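Local structure of stringent starvation protein B (Caulobacter vibrioides, 2QAS) at residues P44-I49 against V75-Y80. The protein probably acts as a dimeric adaptor that binds ssrA-tagged proteins and delivers them to the ClpX unfoldase for degradation. Numbering follows the deposited sequence.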
loop_
_atom_site.group_PDB
_atom_site.type_symbol
_atom_site.label_atom_id
_atom_site.label_comp_id
_atom_site.label_asym_id
_atom_site.label_seq_id
_atom_site.Cartn_x
_atom_site.Cartn_y
_atom_site.Cartn_z
ATOM N N PRO A 44 -9.279 -3.786 -22.401
ATOM C CA PRO A 44 -7.955 -3.675 -23.030
ATOM C C PRO A 44 -6.768 -3.497 -22.081
ATOM O O PRO A 44 -5.701 -3.055 -22.503
ATOM C CB PRO A 44 -8.122 -2.461 -23.930
ATOM C CG PRO A 44 -8.944 -1.557 -23.054
ATOM C CD PRO A 44 -10.007 -2.507 -22.509
ATOM N N HIS A 45 -6.942 -3.830 -20.807
ATOM C CA HIS A 45 -5.858 -3.668 -19.841
ATOM C C HIS A 45 -4.635 -4.541 -20.112
ATOM O O HIS A 45 -4.755 -5.729 -20.403
ATOM C CB HIS A 45 -6.367 -3.952 -18.425
ATOM C CG HIS A 45 -7.335 -2.933 -17.914
ATOM N ND1 HIS A 45 -6.937 -1.707 -17.427
ATOM C CD2 HIS A 45 -8.686 -2.952 -17.826
ATOM C CE1 HIS A 45 -8.000 -1.014 -17.059
ATOM N NE2 HIS A 45 -9.074 -1.747 -17.292
ATOM N N HIS A 46 -3.463 -3.921 -20.039
ATOM C CA HIS A 46 -2.191 -4.605 -20.205
ATOM C C HIS A 46 -1.170 -3.857 -19.357
ATOM O O HIS A 46 -1.367 -2.679 -19.047
ATOM C CB HIS A 46 -1.761 -4.685 -21.677
ATOM C CG HIS A 46 -1.739 -3.374 -22.393
ATOM N ND1 HIS A 46 -2.886 -2.661 -22.678
ATOM C CD2 HIS A 46 -0.714 -2.666 -22.922
ATOM C CE1 HIS A 46 -2.567 -1.571 -23.352
ATOM N NE2 HIS A 46 -1.255 -1.549 -23.514
ATOM N N LEU A 47 -0.080 -4.523 -18.979
ATOM C CA LEU A 47 0.889 -3.876 -18.101
ATOM C C LEU A 47 2.313 -3.710 -18.597
ATOM O O LEU A 47 2.827 -4.528 -19.340
ATOM C CB LEU A 47 0.934 -4.622 -16.756
ATOM C CG LEU A 47 -0.413 -5.099 -16.183
ATOM C CD1 LEU A 47 -0.190 -5.843 -14.883
ATOM C CD2 LEU A 47 -1.341 -3.915 -15.957
ATOM N N TYR A 48 2.939 -2.625 -18.156
ATOM C CA TYR A 48 4.327 -2.341 -18.465
ATOM C C TYR A 48 5.023 -2.322 -17.112
ATOM O O TYR A 48 4.724 -1.481 -16.266
ATOM C CB TYR A 48 4.486 -0.985 -19.145
ATOM C CG TYR A 48 4.175 -1.003 -20.622
ATOM C CD1 TYR A 48 2.859 -1.024 -21.086
ATOM C CD2 TYR A 48 5.207 -1.047 -21.564
ATOM C CE1 TYR A 48 2.572 -1.095 -22.449
ATOM C CE2 TYR A 48 4.937 -1.116 -22.932
ATOM C CZ TYR A 48 3.617 -1.140 -23.369
ATOM O OH TYR A 48 3.360 -1.218 -24.725
ATOM N N ILE A 49 5.927 -3.268 -16.900
ATOM C CA ILE A 49 6.658 -3.361 -15.650
ATOM C C ILE A 49 8.122 -3.028 -15.899
ATOM O O ILE A 49 8.749 -3.610 -16.783
ATOM C CB ILE A 49 6.622 -4.800 -15.074
ATOM C CG1 ILE A 49 5.188 -5.315 -15.000
ATOM C CG2 ILE A 49 7.282 -4.828 -13.713
ATOM C CD1 ILE A 49 4.322 -4.496 -14.138
ATOM N N VAL A 75 6.428 -6.057 -21.150
ATOM C CA VAL A 75 5.029 -5.756 -21.339
ATOM C C VAL A 75 4.261 -7.065 -21.214
ATOM O O VAL A 75 4.695 -8.105 -21.738
ATOM C CB VAL A 75 4.787 -5.093 -22.724
ATOM C CG1 VAL A 75 5.303 -5.990 -23.841
ATOM C CG2 VAL A 75 3.314 -4.794 -22.911
ATOM N N LEU A 76 3.151 -7.013 -20.477
ATOM C CA LEU A 76 2.295 -8.173 -20.266
ATOM C C LEU A 76 0.992 -7.872 -20.976
ATOM O O LEU A 76 0.124 -7.182 -20.448
ATOM C CB LEU A 76 2.055 -8.390 -18.769
ATOM C CG LEU A 76 3.321 -8.679 -17.956
ATOM C CD1 LEU A 76 2.963 -8.841 -16.496
ATOM C CD2 LEU A 76 4.001 -9.933 -18.497
ATOM N N GLN A 77 0.861 -8.386 -22.192
ATOM C CA GLN A 77 -0.321 -8.122 -22.991
ATOM C C GLN A 77 -0.653 -9.299 -23.897
ATOM O O GLN A 77 -1.527 -10.112 -23.578
ATOM C CB GLN A 77 -0.080 -6.847 -23.811
ATOM C CG GLN A 77 -1.186 -6.416 -24.773
ATOM C CD GLN A 77 -0.915 -5.028 -25.396
ATOM O OE1 GLN A 77 0.186 -4.748 -25.887
ATOM N NE2 GLN A 77 -1.924 -4.167 -25.379
ATOM N N HIS A 78 0.067 -9.400 -25.015
ATOM C CA HIS A 78 -0.167 -10.461 -25.989
ATOM C C HIS A 78 0.736 -11.665 -25.856
ATOM O O HIS A 78 0.387 -12.741 -26.334
ATOM C CB HIS A 78 -0.001 -9.921 -27.413
ATOM C CG HIS A 78 -0.872 -8.748 -27.720
ATOM N ND1 HIS A 78 -0.363 -7.522 -28.097
ATOM C CD2 HIS A 78 -2.217 -8.602 -27.678
ATOM C CE1 HIS A 78 -1.358 -6.670 -28.270
ATOM N NE2 HIS A 78 -2.494 -7.300 -28.022
ATOM N N GLN A 79 1.898 -11.502 -25.225
ATOM C CA GLN A 79 2.827 -12.624 -25.147
ATOM C C GLN A 79 3.502 -12.902 -23.817
ATOM O O GLN A 79 4.622 -12.452 -23.560
ATOM C CB GLN A 79 3.889 -12.464 -26.243
ATOM C CG GLN A 79 3.303 -12.533 -27.660
ATOM C CD GLN A 79 4.366 -12.465 -28.744
ATOM O OE1 GLN A 79 5.326 -13.228 -28.725
ATOM N NE2 GLN A 79 4.196 -11.552 -29.696
ATOM N N TYR A 80 2.795 -13.637 -22.969
ATOM C CA TYR A 80 3.312 -14.038 -21.671
ATOM C C TYR A 80 2.584 -15.298 -21.234
ATOM O O TYR A 80 1.385 -15.467 -21.466
ATOM C CB TYR A 80 3.157 -12.942 -20.626
ATOM C CG TYR A 80 1.746 -12.665 -20.173
ATOM C CD1 TYR A 80 0.940 -11.767 -20.858
ATOM C CD2 TYR A 80 1.248 -13.241 -19.005
ATOM C CE1 TYR A 80 -0.329 -11.430 -20.385
ATOM C CE2 TYR A 80 -0.010 -12.915 -18.524
ATOM C CZ TYR A 80 -0.796 -12.007 -19.215
ATOM O OH TYR A 80 -2.042 -11.665 -18.723
#
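Leu-47 and Leu-76 form an antiparallel hydrogen-bonded pair, joined by Leu-47 N to Leu-76 O at 3.0 Å and Leu-76 N to Leu-47 O at 2.8 Å; the next pair, Tyr-48 with Val-75, is non-hydrogen-bonded. On the face of this second pair, CG2 of Val-75 lies over the Tyr-48 ring, 3.9 Å from its centroid and 19° off the normal, a CH-pi contact displaced toward the CZ end. Beyond the Leu-47/Leu-76 pair, where the strand pairing ends, the extended Gln-77 chain runs alongside His-46 and lays its amide over one imidazole face, the planes 15° apart, with NE2 above the ring centre. His-46 ND1 donates to Pro-44 O at 2.8 Å, fixing the ring's rotation; CG sits between backbone N and carbonyl carbon (chi1 53°), turning the ring toward Gln-77. Gln-77 OE1, Val-75 N and His-78 N hydrogen-bond polar side chains of the bound peptide, and Gln-79 NE2 its backbone, so this strand end and the following turn line the peptide site. Leu-47 and Leu-76 face the opposite way, both packing on Leu-32 of helix 16-35, while strand 110-115 flanks 47-52 on its other side.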